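Local atomic coordinates of polysaccharide Lyase Family 6 (Bacteroides cellulosilyticus, PDB entry 6QPS), a protein that cleaves alginate as a mannuronic acid-specific lyase of polysaccharide lyase family 6 and binds a calcium ion. Residues 79-84 with 101-106; 131-136 with 166-171; 196-201 with 231-236. One frame throughout, in Å; residues are numbered along the deposited sequence.

Contact 1: residues 79-84 with 101-106; sequences ENPGKA and LEDLLF
Pro81 lies against Asp103, the two side chains side by side and pointing the same way. The proline ring lies alongside the carboxylate, with Pro81 CB 3.7 Å from Asp103 CG and Pro81 CG 3.7 Å from Asp103 OD2. The aspartate is turned with CG beside its own backbone N (chi1 -69°). Its carboxylate stands between the proline ring and Arg134, and OD1 forms a salt bridge with Arg134. Two backbone bonds join the segments. Leu105 N gives the firmer one to Ala84 O at 3.2 Å. Gly82 N gives a weak one to Asp103 O at 3.3 Å. The closer-packed part lies round these two bonds, where Ala84 and Asp103 are buried. Leu105 swings its CG away from the backbone N (chi1 170°) and brings CD2 to 3.8 Å from Gly82 O.

The other side is looser. Residues 80-83 form a type II beta turn, closed by a bond from Lys83 N to Asn80 O of 3.0 Å. Glycine at the third position suits its positive phi of 85°. Pro81 and Lys83 are exposed on this turn, and the lysine points away from residues 101-106. Replacing Asp103 by an alanine would probably leave Arg134 without one of its carboxylate partners and strip the proline ring of the group it lies against. The arrangement is that of a turn between successive strands, 74-78 and 84-87, laid beside the next rung of a right-handed parallel beta-helix, the fold of the PL6 lyases.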
ATOM      1  N   GLU A  79      29.339  -1.548   2.472  1.00 15.97           N
ATOM      2  CA  GLU A  79      30.254  -2.130   3.448  1.00 18.00           C
ATOM      3  C   GLU A  79      29.794  -1.819   4.868  1.00 20.82           C
ATOM      4  O   GLU A  79      29.812  -2.688   5.747  1.00 21.01           O
ATOM      5  CB  GLU A  79      31.670  -1.606   3.203  1.00 18.88           C
ATOM      6  CG  GLU A  79      32.725  -2.204   4.128  1.00 21.49           C
ATOM      7  CD  GLU A  79      34.131  -1.720   3.797  1.00 29.77           C
ATOM      8  OE1 GLU A  79      34.356  -0.496   3.783  1.00 34.17           O
ATOM      9  OE2 GLU A  79      35.010  -2.565   3.551  1.00 40.39           O
ATOM     10  N   ASN A  80      29.369  -0.582   5.104  1.00 17.38           N
ATOM     11  CA  ASN A  80      28.892  -0.139   6.408  1.00 16.66           C
ATOM     12  C   ASN A  80      27.466   0.357   6.219  1.00 19.66           C
ATOM     13  O   ASN A  80      27.249   1.314   5.452  1.00 20.10           O
ATOM     14  CB  ASN A  80      29.798   0.961   6.954  1.00 19.71           C
ATOM     15  CG  ASN A  80      31.212   0.475   7.154  1.00 22.71           C
ATOM     16  OD1 ASN A  80      31.449  -0.470   7.905  1.00 24.61           O
ATOM     17  ND2 ASN A  80      32.156   1.095   6.458  1.00 22.67           N
ATOM     18  N   PRO A  81      26.470  -0.259   6.854  1.00 20.83           N
ATOM     19  CA  PRO A  81      25.076   0.065   6.524  1.00 21.63           C
ATOM     20  C   PRO A  81      24.804   1.559   6.569  1.00 21.59           C
ATOM     21  O   PRO A  81      25.135   2.251   7.538  1.00 22.55           O
ATOM     22  CB  PRO A  81      24.271  -0.696   7.583  1.00 23.93           C
ATOM     23  CG  PRO A  81      25.123  -1.875   7.922  1.00 28.07           C
ATOM     24  CD  PRO A  81      26.566  -1.345   7.848  1.00 23.98           C
ATOM     25  N   GLY A  82      24.200   2.056   5.493  1.00 21.97           N
ATOM     26  CA  GLY A  82      23.807   3.441   5.409  1.00 24.94           C
ATOM     27  C   GLY A  82      24.868   4.413   4.945  1.00 24.77           C
ATOM     28  O   GLY A  82      24.546   5.583   4.725  1.00 26.50           O
ATOM     29  N   LYS A  83      26.126   3.997   4.813  1.00 22.76           N
ATOM     30  CA  LYS A  83      27.193   4.933   4.476  1.00 21.32           C
ATOM     31  C   LYS A  83      27.558   4.926   2.996  1.00 21.15           C
ATOM     32  O   LYS A  83      28.440   5.690   2.589  1.00 20.48           O
ATOM     33  CB  LYS A  83      28.440   4.690   5.343  1.00 23.53           C
ATOM     34  CG  LYS A  83      28.142   4.543   6.833  1.00 27.90           C
ATOM     35  CD  LYS A  83      27.602   5.843   7.440  1.00 36.88           C
ATOM     36  CE  LYS A  83      27.762   5.856   8.961  1.00 43.43           C
ATOM     37  NZ  LYS A  83      27.179   7.082   9.582  1.00 50.91           N
ATOM     38  N   ALA A  84      26.926   4.073   2.195  1.00 19.04           N
ATOM     39  CA  ALA A  84      27.000   4.149   0.736  1.00 16.79           C
ATOM     40  C   ALA A  84      25.735   4.829   0.215  1.00 16.59           C
ATOM     41  O   ALA A  84      24.641   4.251   0.277  1.00 15.56           O
ATOM     42  CB  ALA A  84      27.166   2.770   0.105  1.00 17.57           C
ATOM     43  N   LEU A 101      19.528  -6.531  -2.908  1.00  9.96           N
ATOM     44  CA  LEU A 101      20.086  -5.240  -2.529  1.00 11.50           C
ATOM     45  C   LEU A 101      19.886  -5.049  -1.035  1.00 11.26           C
ATOM     46  O   LEU A 101      18.772  -5.252  -0.533  1.00 11.81           O
ATOM     47  CB  LEU A 101      19.330  -4.117  -3.237  1.00 17.02           C
ATOM     48  CG  LEU A 101      19.631  -3.861  -4.713  1.00 26.96           C
ATOM     49  CD1 LEU A 101      19.139  -4.978  -5.572  1.00 30.57           C
ATOM     50  CD2 LEU A 101      19.010  -2.530  -5.136  1.00 29.82           C
ATOM     51  N   GLU A 102      20.936  -4.598  -0.344  1.00 10.59           N
ATOM     52  CA  GLU A 102      20.897  -4.446   1.108  1.00 12.05           C
ATOM     53  C   GLU A 102      21.610  -3.179   1.569  1.00 10.61           C
ATOM     54  O   GLU A 102      22.740  -2.899   1.156  1.00 11.94           O
ATOM     55  CB  GLU A 102      21.616  -5.598   1.847  1.00 17.80           C
ATOM     56  CG  GLU A 102      21.211  -7.019   1.494  1.00 22.47           C
ATOM     57  CD  GLU A 102      22.067  -8.056   2.234  1.00 20.68           C
ATOM     58  OE1 GLU A 102      23.015  -7.668   2.965  1.00 25.83           O
ATOM     59  OE2 GLU A 102      21.811  -9.259   2.054  1.00 30.82           O
ATOM     60  N   ASP A 103      21.010  -2.478   2.527  1.00 11.53           N
ATOM     61  CA  ASP A 103      21.699  -1.442   3.295  1.00 11.07           C
ATOM     62  C   ASP A 103      22.154  -0.251   2.447  1.00 12.21           C
ATOM     63  O   ASP A 103      23.107   0.440   2.819  1.00 15.26           O
ATOM     64  CB  ASP A 103      22.878  -2.025   4.077  1.00 14.38           C
ATOM     65  CG  ASP A 103      22.434  -2.932   5.223  1.00 16.27           C
ATOM     66  OD1 ASP A 103      21.379  -2.661   5.838  1.00 13.36           O
ATOM     67  OD2 ASP A 103      23.155  -3.909   5.529  1.00 19.62           O
ATOM     68  N   LEU A 104      21.480   0.024   1.335  1.00 10.99           N
ATOM     69  CA  LEU A 104      21.809   1.143   0.458  1.00 12.17           C
ATOM     70  C   LEU A 104      20.932   2.347   0.777  1.00 10.79           C
ATOM     71  O   LEU A 104      19.750   2.195   1.097  1.00 11.60           O
ATOM     72  CB  LEU A 104      21.603   0.748  -1.008  1.00 13.32           C
ATOM     73  CG  LEU A 104      22.517  -0.372  -1.523  1.00 14.73           C
ATOM     74  CD1 LEU A 104      22.114  -0.759  -2.937  1.00 15.57           C
ATOM     75  CD2 LEU A 104      23.996  -0.007  -1.475  1.00 19.54           C
ATOM     76  N   LEU A 105      21.498   3.542   0.635  1.00 12.78           N
ATOM     77  CA  LEU A 105      20.773   4.787   0.848  1.00 11.91           C
ATOM     78  C   LEU A 105      20.650   5.534  -0.470  1.00 11.86           C
ATOM     79  O   LEU A 105      21.634   6.120  -0.939  1.00 13.51           O
ATOM     80  CB  LEU A 105      21.498   5.643   1.875  1.00 13.32           C
ATOM     81  CG  LEU A 105      21.030   7.082   2.073  1.00 16.54           C
ATOM     82  CD1 LEU A 105      19.584   7.226   2.381  1.00 15.32           C
ATOM     83  CD2 LEU A 105      21.820   7.734   3.223  1.00 18.98           C
ATOM     84  N   PHE A 106      19.442   5.543  -1.034  1.00 10.70           N
ATOM     85  CA  PHE A 106      19.125   6.331  -2.219  1.00 10.74           C
ATOM     86  C   PHE A 106      18.635   7.687  -1.716  1.00 11.00           C
ATOM     87  O   PHE A 106      17.571   7.777  -1.100  1.00 11.09           O
ATOM     88  CB  PHE A 106      18.084   5.646  -3.102  1.00 11.60           C
ATOM     89  CG  PHE A 106      18.510   4.287  -3.637  1.00  9.98           C
ATOM     90  CD1 PHE A 106      18.285   3.134  -2.918  1.00 11.01           C
ATOM     91  CD2 PHE A 106      19.132   4.175  -4.867  1.00 11.04           C
ATOM     92  CE1 PHE A 106      18.677   1.892  -3.412  1.00 11.22           C
ATOM     93  CE2 PHE A 106      19.528   2.929  -5.358  1.00 13.50           C
ATOM     94  CZ  PHE A 106      19.304   1.798  -4.629  1.00 11.47           C
TER

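Contact 2: residues 131-136 with 166-171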
ATOM      1  N   ARG A 131      15.180  -9.470  -3.912  1.00  9.97           N
ATOM      2  CA  ARG A 131      14.817  -8.846  -2.646  1.00  9.73           C
ATOM      3  C   ARG A 131      15.535  -7.517  -2.470  1.00 10.25           C
ATOM      4  O   ARG A 131      16.721  -7.405  -2.772  1.00 11.22           O
ATOM      5  CB  ARG A 131      15.189  -9.772  -1.491  1.00 10.70           C
ATOM      6  CG  ARG A 131      14.877  -9.237  -0.105  1.00 10.33           C
ATOM      7  CD  ARG A 131      15.218 -10.295   0.933  1.00 11.84           C
ATOM      8  NE  ARG A 131      14.971  -9.829   2.289  1.00 10.38           N
ATOM      9  CZ  ARG A 131      15.448 -10.398   3.390  1.00 13.61           C
ATOM     10  NH1 ARG A 131      16.213 -11.484   3.302  1.00 17.71           N
ATOM     11  NH2 ARG A 131      15.161  -9.890   4.573  1.00 12.96           N
ATOM     12  N   MET A 132      14.798  -6.502  -2.015  1.00  9.89           N
ATOM     13  CA  MET A 132      15.381  -5.244  -1.557  1.00  9.74           C
ATOM     14  C   MET A 132      15.072  -5.129  -0.069  1.00  8.90           C
ATOM     15  O   MET A 132      13.899  -5.098   0.315  1.00  9.52           O
ATOM     16  CB  MET A 132      14.801  -4.067  -2.349  1.00 12.83           C
ATOM     17  CG  MET A 132      15.221  -2.722  -1.845  1.00 12.74           C
ATOM     18  SD  MET A 132      14.226  -1.358  -2.549  1.00 23.41           S
ATOM     19  CE  MET A 132      14.629  -1.491  -4.254  1.00 28.54           C
ATOM     20  N   THR A 133      16.116  -5.079   0.767  1.00  8.54           N
ATOM     21  CA  THR A 133      15.953  -5.118   2.214  1.00  9.34           C
ATOM     22  C   THR A 133      16.839  -4.073   2.885  1.00 10.26           C
ATOM     23  O   THR A 133      17.992  -3.856   2.490  1.00 10.12           O
ATOM     24  CB  THR A 133      16.194  -6.536   2.759  1.00  9.98           C
ATOM     25  OG1 THR A 133      15.859  -6.563   4.142  1.00 11.29           O
ATOM     26  CG2 THR A 133      17.649  -6.988   2.595  1.00 11.77           C
ATOM     27  N   ARG A 134      16.285  -3.416   3.905  1.00  9.99           N
ATOM     28  CA  ARG A 134      17.043  -2.459   4.715  1.00  9.33           C
ATOM     29  C   ARG A 134      17.640  -1.345   3.864  1.00 11.28           C
ATOM     30  O   ARG A 134      18.735  -0.853   4.147  1.00 11.06           O
ATOM     31  CB  ARG A 134      18.140  -3.137   5.538  1.00 11.90           C
ATOM     32  CG  ARG A 134      17.665  -4.328   6.340  1.00 13.24           C
ATOM     33  CD  ARG A 134      18.747  -4.859   7.271  1.00 15.44           C
ATOM     34  NE  ARG A 134      20.014  -5.140   6.592  1.00 15.11           N
ATOM     35  CZ  ARG A 134      20.370  -6.318   6.099  1.00 17.27           C
ATOM     36  NH1 ARG A 134      19.556  -7.359   6.175  1.00 18.16           N
ATOM     37  NH2 ARG A 134      21.553  -6.456   5.516  1.00 22.00           N
ATOM     38  N   CYS A 135      16.894  -0.902   2.857  1.00  9.33           N
ATOM     39  CA  CYS A 135      17.285   0.224   2.016  1.00 10.30           C
ATOM     40  C   CYS A 135      16.404   1.429   2.318  1.00 10.04           C
ATOM     41  O   CYS A 135      15.291   1.306   2.840  1.00 11.27           O
ATOM     42  CB  CYS A 135      17.176  -0.135   0.531  1.00 10.65           C
ATOM     43  SG  CYS A 135      18.408  -1.344  -0.001  1.00 11.75           S
ATOM     44  N   VAL A 136      16.921   2.612   1.994  1.00 10.20           N
ATOM     45  CA  VAL A 136      16.188   3.860   2.116  1.00 10.79           C
ATOM     46  C   VAL A 136      16.059   4.501   0.739  1.00  9.98           C
ATOM     47  O   VAL A 136      17.016   4.516  -0.045  1.00  9.93           O
ATOM     48  CB  VAL A 136      16.924   4.812   3.081  1.00 11.93           C
ATOM     49  CG1 VAL A 136      16.336   6.225   3.010  1.00 12.37           C
ATOM     50  CG2 VAL A 136      16.903   4.317   4.524  1.00 12.37           C
ATOM     51  N   ILE A 166      10.066  -6.782  -1.007  0.81  8.09           N
ATOM     52  CA  ILE A 166      10.526  -5.483  -0.513  0.81  9.06           C
ATOM     53  C   ILE A 166      10.266  -5.473   0.997  0.81  7.52           C
ATOM     54  O   ILE A 166       9.104  -5.543   1.417  0.81  8.21           O
ATOM     55  CB  ILE A 166       9.746  -4.326  -1.166  0.81  8.84           C
ATOM     56  CG1 ILE A 166       9.739  -4.430  -2.701  0.81  9.80           C
ATOM     57  CG2 ILE A 166      10.290  -2.972  -0.695  0.81  8.67           C
ATOM     58  CD1 ILE A 166      11.072  -4.316  -3.355  0.81 10.47           C
ATOM     59  N   ASP A 167      11.313  -5.355   1.807  1.00  8.25           N
ATOM     60  CA  ASP A 167      11.117  -5.453   3.252  1.00  7.45           C
ATOM     61  C   ASP A 167      12.112  -4.614   4.053  1.00  9.12           C
ATOM     62  O   ASP A 167      13.270  -4.406   3.666  1.00  9.51           O
ATOM     63  CB  ASP A 167      11.161  -6.927   3.733  1.00  9.07           C
ATOM     64  CG  ASP A 167      12.566  -7.530   3.620  1.00 10.09           C
ATOM     65  OD1 ASP A 167      12.927  -7.991   2.517  1.00 10.42           O
ATOM     66  OD2 ASP A 167      13.350  -7.496   4.615  1.00 10.45           O
ATOM     67  N   HIS A 168      11.647  -4.171   5.218  1.00  8.65           N
ATOM     68  CA  HIS A 168      12.494  -3.428   6.154  1.00  8.30           C
ATOM     69  C   HIS A 168      13.128  -2.199   5.506  1.00  9.56           C
ATOM     70  O   HIS A 168      14.226  -1.783   5.882  1.00 10.85           O
ATOM     71  CB  HIS A 168      13.530  -4.331   6.824  1.00  8.46           C
ATOM     72  CG  HIS A 168      12.918  -5.437   7.632  1.00  9.65           C
ATOM     73  ND1 HIS A 168      12.674  -6.689   7.115  1.00 10.95           N
ATOM     74  CD2 HIS A 168      12.495  -5.474   8.924  1.00  9.45           C
ATOM     75  CE1 HIS A 168      12.128  -7.449   8.050  1.00 10.27           C
ATOM     76  NE2 HIS A 168      12.007  -6.739   9.156  1.00 10.98           N
ATOM     77  N   CYS A 169      12.408  -1.551   4.592  1.00  9.34           N
ATOM     78  CA  CYS A 169      12.862  -0.334   3.922  1.00  8.59           C
ATOM     79  C   CYS A 169      12.128   0.890   4.467  1.00  9.09           C
ATOM     80  O   CYS A 169      11.108   0.780   5.151  1.00 10.59           O
ATOM     81  CB  CYS A 169      12.634  -0.441   2.412  1.00 10.18           C
ATOM     82  SG  CYS A 169      13.683  -1.649   1.537  1.00 10.02           S
ATOM     83  N   TYR A 170      12.676   2.070   4.170  1.00  8.95           N
ATOM     84  CA  TYR A 170      12.075   3.362   4.522  1.00  9.34           C
ATOM     85  C   TYR A 170      11.967   4.180   3.248  1.00  9.78           C
ATOM     86  O   TYR A 170      12.975   4.375   2.554  1.00 11.53           O
ATOM     87  CB  TYR A 170      12.970   4.090   5.527  1.00  9.98           C
ATOM     88  CG  TYR A 170      12.522   5.466   5.989  1.00 11.05           C
ATOM     89  CD1 TYR A 170      12.963   6.606   5.353  1.00 13.85           C
ATOM     90  CD2 TYR A 170      11.680   5.618   7.075  1.00 12.58           C
ATOM     91  CE1 TYR A 170      12.588   7.884   5.796  1.00 14.80           C
ATOM     92  CE2 TYR A 170      11.296   6.879   7.515  1.00 14.76           C
ATOM     93  CZ  TYR A 170      11.751   8.004   6.864  1.00 12.34           C
ATOM     94  OH  TYR A 170      11.349   9.264   7.314  1.00 13.05           O
ATOM     95  N   PHE A 171      10.755   4.637   2.934  1.00  8.86           N
ATOM     96  CA  PHE A 171      10.508   5.412   1.723  1.00  8.71           C
ATOM     97  C   PHE A 171       9.780   6.682   2.127  1.00 10.10           C
ATOM     98  O   PHE A 171       8.666   6.602   2.658  1.00 10.78           O
ATOM     99  CB  PHE A 171       9.610   4.652   0.743  1.00 11.99           C
ATOM    100  CG  PHE A 171      10.076   3.257   0.383  1.00 11.85           C
ATOM    101  CD1 PHE A 171       9.494   2.143   0.959  1.00 16.39           C
ATOM    102  CD2 PHE A 171      11.052   3.062  -0.569  1.00 20.20           C
ATOM    103  CE1 PHE A 171       9.887   0.867   0.586  1.00 15.18           C
ATOM    104  CE2 PHE A 171      11.459   1.770  -0.927  1.00 19.01           C
ATOM    105  CZ  PHE A 171      10.852   0.683  -0.357  1.00 13.65           C
TER
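Residues 131-136 and 166-171 make a buried parallel strand pairing between successive coils of the beta-helix. Met132 pairs with Ile166, Thr133 with Asp167 and Val136 with Tyr170. Between the last two pairs both chains bend, and Arg134 and His168 each take a left-handed backbone conformation. Asp167 N bonds to Met132 O, and Tyr170 N to Cys135 O.

At the bend Cys135 N reaches Cys169 SG at 3.6 Å, so a thiol sulfur accepts a backbone N-H. Inside the coil Met132 CG touches Cys169 SG at 3.9 Å.

Asp167 is the polar centre. Arg131, its chain extended from CG to NE, grips the carboxylate side-on: NE meets OD1 at 2.8 Å and NH2 meets OD2 at 3.0 Å. Both oxygens are approached on their syn side. The guanidinium and carboxylate planes stand 35° apart, so the grip is not flat. Thr133 OG1 donates to Asp167 OD2 at 2.7 Å from above the carboxylate plane. His168 ND1 donates to that same OD2 at 2.7 Å, almost straight at 176°, along its anti lone pair and in the ring plane. The ring of His198 stacks on that of His168.

OD2 thus receives three donors and OD1 a fourth. This would fix the rotation of the carboxylate and hold the imidazole in place, and the nearby arginine is likely to favour the ionised aspartate.

Contact 3: residues 196-201 with 231-236; sequences IDHNFF and VEDNVF
The strands of 196-201 and 231-236 run parallel in direct register, Ile196 beside Val231 and Phe201 beside Phe236, with a bend between the paired ends where His198 and Asp233 take positive phi. Glu232 N bonds to Ile196 O, Val235 N to Asn199 O, and Phe201 N to Val235 O.

At the bend Asn199 and Asn234 lie side by side with amide planes only 5° apart. Asn234 OD1 takes Asn199 N at 2.9 Å and Asn199 ND2 at 3.0 Å, from opposite faces of its plane. Asn234 ND2 meets Ile196 O at 3.0 Å from above the carbonyl plane. Ile196 O thus takes a second donor besides Glu232 N, and Asn199 N finds its acceptor in a side chain. Asn199 repeats the pattern towards Cys169 and Ile166.

The Phe201 and Phe236 rings are nearly parallel, 7° apart, but slid so that they barely overlap; Phe201 CD1 lies over a face of Phe236, 3.4 Å from CE2. Asp233 CB makes a CH-pi contact over one face of His198, 3.9 Å from the ring centroid. Asp233 OD1 itself pairs with Arg257.

Asparagines and aromatics repeated in line from coil to coil form the ladders characteristic of parallel beta-helices.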
ATOM      1  N   ILE A 196       5.463  -7.575   0.418  1.00  7.20           N
ATOM      2  CA  ILE A 196       5.847  -6.212   0.800  1.00  7.89           C
ATOM      3  C   ILE A 196       5.602  -6.158   2.306  1.00  7.52           C
ATOM      4  O   ILE A 196       4.441  -6.086   2.742  1.00  7.45           O
ATOM      5  CB  ILE A 196       5.015  -5.167   0.042  1.00  7.67           C
ATOM      6  CG1 ILE A 196       5.260  -5.274  -1.482  1.00  8.52           C
ATOM      7  CG2 ILE A 196       5.276  -3.775   0.591  1.00  8.46           C
ATOM      8  CD1 ILE A 196       4.150  -4.686  -2.355  1.00  9.66           C
ATOM      9  N   ASP A 197       6.672  -6.217   3.115  1.00  7.76           N
ATOM     10  CA  ASP A 197       6.516  -6.389   4.552  1.00  7.91           C
ATOM     11  C   ASP A 197       7.521  -5.581   5.368  1.00  7.75           C
ATOM     12  O   ASP A 197       8.681  -5.392   4.988  1.00  8.44           O
ATOM     13  CB  ASP A 197       6.605  -7.884   4.960  1.00  9.02           C
ATOM     14  CG  ASP A 197       7.998  -8.475   4.767  1.00 11.30           C
ATOM     15  OD1 ASP A 197       8.411  -8.697   3.623  1.00  9.83           O
ATOM     16  OD2 ASP A 197       8.712  -8.687   5.787  1.00 13.48           O
ATOM     17  N   HIS A 198       7.069  -5.133   6.534  1.00  7.89           N
ATOM     18  CA  HIS A 198       7.930  -4.456   7.514  1.00  7.18           C
ATOM     19  C   HIS A 198       8.590  -3.191   6.962  1.00  8.00           C
ATOM     20  O   HIS A 198       9.670  -2.804   7.418  1.00  9.69           O
ATOM     21  CB  HIS A 198       8.981  -5.396   8.118  1.00  9.08           C
ATOM     22  CG  HIS A 198       8.392  -6.576   8.818  1.00  9.60           C
ATOM     23  ND1 HIS A 198       7.949  -6.549  10.126  1.00 13.72           N
ATOM     24  CD2 HIS A 198       8.185  -7.835   8.379  1.00 10.60           C
ATOM     25  CE1 HIS A 198       7.503  -7.751  10.458  1.00 10.34           C
ATOM     26  NE2 HIS A 198       7.615  -8.546   9.410  1.00 14.38           N
ATOM     27  N   ASN A 199       7.939  -2.518   6.014  1.00  8.17           N
ATOM     28  CA  ASN A 199       8.452  -1.251   5.505  1.00  8.22           C
ATOM     29  C   ASN A 199       7.788  -0.084   6.218  1.00  8.24           C
ATOM     30  O   ASN A 199       6.679  -0.199   6.757  1.00  9.11           O
ATOM     31  CB  ASN A 199       8.181  -1.143   4.007  1.00  7.92           C
ATOM     32  CG  ASN A 199       8.789  -2.266   3.248  1.00  7.96           C
ATOM     33  OD1 ASN A 199      10.001  -2.360   3.101  1.00  8.12           O
ATOM     34  ND2 ASN A 199       7.945  -3.135   2.734  1.00  7.81           N
ATOM     35  N   PHE A 200       8.501   1.044   6.243  1.00  9.18           N
ATOM     36  CA  PHE A 200       7.999   2.309   6.766  1.00  8.48           C
ATOM     37  C   PHE A 200       7.847   3.271   5.584  1.00  8.22           C
ATOM     38  O   PHE A 200       8.843   3.758   5.028  1.00  9.33           O
ATOM     39  CB  PHE A 200       8.959   2.858   7.831  1.00  9.18           C
ATOM     40  CG  PHE A 200       8.370   3.958   8.702  1.00  9.26           C
ATOM     41  CD1 PHE A 200       8.239   5.248   8.223  1.00 11.13           C
ATOM     42  CD2 PHE A 200       7.955   3.679   9.993  1.00  9.79           C
ATOM     43  CE1 PHE A 200       7.712   6.248   9.034  1.00 11.29           C
ATOM     44  CE2 PHE A 200       7.423   4.672  10.796  1.00 10.76           C
ATOM     45  CZ  PHE A 200       7.297   5.943  10.304  1.00 11.41           C
ATOM     46  N   PHE A 201       6.603   3.525   5.200  1.00  7.67           N
ATOM     47  CA  PHE A 201       6.279   4.484   4.145  1.00  8.76           C
ATOM     48  C   PHE A 201       6.004   5.802   4.864  1.00  8.72           C
ATOM     49  O   PHE A 201       4.983   5.943   5.539  1.00  9.51           O
ATOM     50  CB  PHE A 201       5.069   4.009   3.340  1.00  9.30           C
ATOM     51  CG  PHE A 201       5.295   2.714   2.597  1.00  7.69           C
ATOM     52  CD1 PHE A 201       4.926   1.522   3.172  1.00  8.91           C
ATOM     53  CD2 PHE A 201       5.872   2.682   1.335  1.00 10.46           C
ATOM     54  CE1 PHE A 201       5.129   0.323   2.530  1.00  8.26           C
ATOM     55  CE2 PHE A 201       6.059   1.469   0.662  1.00  9.88           C
ATOM     56  CZ  PHE A 201       5.696   0.292   1.269  1.00 10.43           C
ATOM     57  N   VAL A 231       0.686  -7.624   1.354  1.00  6.62           N
ATOM     58  CA  VAL A 231       1.147  -6.368   1.955  1.00  6.71           C
ATOM     59  C   VAL A 231       0.900  -6.496   3.463  1.00  8.10           C
ATOM     60  O   VAL A 231      -0.255  -6.435   3.913  1.00  7.47           O
ATOM     61  CB  VAL A 231       0.380  -5.172   1.373  1.00  7.97           C
ATOM     62  CG1 VAL A 231       0.842  -3.858   1.976  1.00  8.22           C
ATOM     63  CG2 VAL A 231       0.486  -5.148  -0.163  1.00 10.79           C
ATOM     64  N   GLU A 232       1.964  -6.693   4.252  1.00  6.73           N
ATOM     65  CA  GLU A 232       1.835  -7.145   5.637  1.00  6.80           C
ATOM     66  C   GLU A 232       2.802  -6.427   6.571  1.00  7.16           C
ATOM     67  O   GLU A 232       3.971  -6.236   6.249  1.00  7.56           O
ATOM     68  CB  GLU A 232       2.065  -8.666   5.658  1.00  6.58           C
ATOM     69  CG  GLU A 232       1.880  -9.375   6.972  1.00  8.50           C
ATOM     70  CD  GLU A 232       2.183 -10.868   6.840  1.00  9.29           C
ATOM     71  OE1 GLU A 232       3.373 -11.222   6.669  1.00  9.18           O
ATOM     72  OE2 GLU A 232       1.223 -11.693   6.850  1.00  9.27           O
ATOM     73  N   ASP A 233       2.308  -6.012   7.733  1.00  7.02           N
ATOM     74  CA  ASP A 233       3.166  -5.495   8.796  1.00  8.06           C
ATOM     75  C   ASP A 233       3.940  -4.239   8.370  1.00  7.45           C
ATOM     76  O   ASP A 233       5.080  -4.043   8.788  1.00  8.96           O
ATOM     77  CB  ASP A 233       4.141  -6.558   9.328  1.00  8.44           C
ATOM     78  CG  ASP A 233       3.458  -7.711  10.015  1.00  8.81           C
ATOM     79  OD1 ASP A 233       2.468  -7.498  10.736  1.00 10.25           O
ATOM     80  OD2 ASP A 233       3.910  -8.866   9.830  1.00  9.48           O
ATOM     81  N   ASN A 234       3.320  -3.370   7.572  1.00  8.37           N
ATOM     82  CA  ASN A 234       3.946  -2.112   7.182  1.00  8.91           C
ATOM     83  C   ASN A 234       3.315  -0.938   7.927  1.00  7.34           C
ATOM     84  O   ASN A 234       2.156  -0.996   8.351  1.00  8.40           O
ATOM     85  CB  ASN A 234       3.772  -1.830   5.684  1.00  7.45           C
ATOM     86  CG  ASN A 234       4.315  -2.941   4.791  1.00  7.02           C
ATOM     87  OD1 ASN A 234       5.523  -3.038   4.538  1.00  7.45           O
ATOM     88  ND2 ASN A 234       3.410  -3.769   4.261  1.00  7.62           N
ATOM     89  N   VAL A 235       4.100   0.141   8.074  1.00  7.83           N
ATOM     90  CA  VAL A 235       3.628   1.416   8.623  1.00  7.82           C
ATOM     91  C   VAL A 235       3.509   2.440   7.501  1.00  8.34           C
ATOM     92  O   VAL A 235       4.413   2.563   6.665  1.00  8.65           O
ATOM     93  CB  VAL A 235       4.573   1.956   9.709  1.00  8.22           C
ATOM     94  CG1 VAL A 235       4.116   3.315  10.207  1.00 11.14           C
ATOM     95  CG2 VAL A 235       4.647   1.012  10.868  1.00 10.08           C
ATOM     96  N   PHE A 236       2.381   3.157   7.486  1.00  8.07           N
ATOM     97  CA  PHE A 236       2.133   4.306   6.610  1.00  8.00           C
ATOM     98  C   PHE A 236       1.988   5.521   7.525  1.00  8.94           C
ATOM     99  O   PHE A 236       1.030   5.611   8.299  1.00 10.34           O
ATOM    100  CB  PHE A 236       0.889   4.072   5.750  1.00  9.10           C
ATOM    101  CG  PHE A 236       1.029   2.868   4.851  1.00  8.48           C
ATOM    102  CD1 PHE A 236       0.783   1.597   5.342  1.00  9.11           C
ATOM    103  CD2 PHE A 236       1.452   3.005   3.553  1.00  9.58           C
ATOM    104  CE1 PHE A 236       0.951   0.485   4.535  1.00  8.52           C
ATOM    105  CE2 PHE A 236       1.621   1.885   2.742  1.00  8.70           C
ATOM    106  CZ  PHE A 236       1.386   0.634   3.243  1.00  8.49           C
TER
HETATM  107  O   HOH W   1       6.442  -3.967  11.128  1.00 17.28           O

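In the fold
The three contacts follow one another along the beta-helix and belong to neighbouring coils. Centres of contacts 1 and 2 are about 10 Å apart, as are those of contacts 2 and 3. Contacts 1 and 3 lie about 20 Å apart and do not touch. Contact 1 joins contact 2 through a probable hydrogen bond of 2.8 Å from Phe106 N to Val136 O. Contact 2 joins contact 3 in the same way, with Cys169 O 2.8 Å from Phe200 N. Contact 3 comes closer than the others to the calcium site of Asn210, Glu213, Glu242 and Glu244. The Phe236 side chain is about 9 Å from that of Glu213 and about 14 Å from the ion.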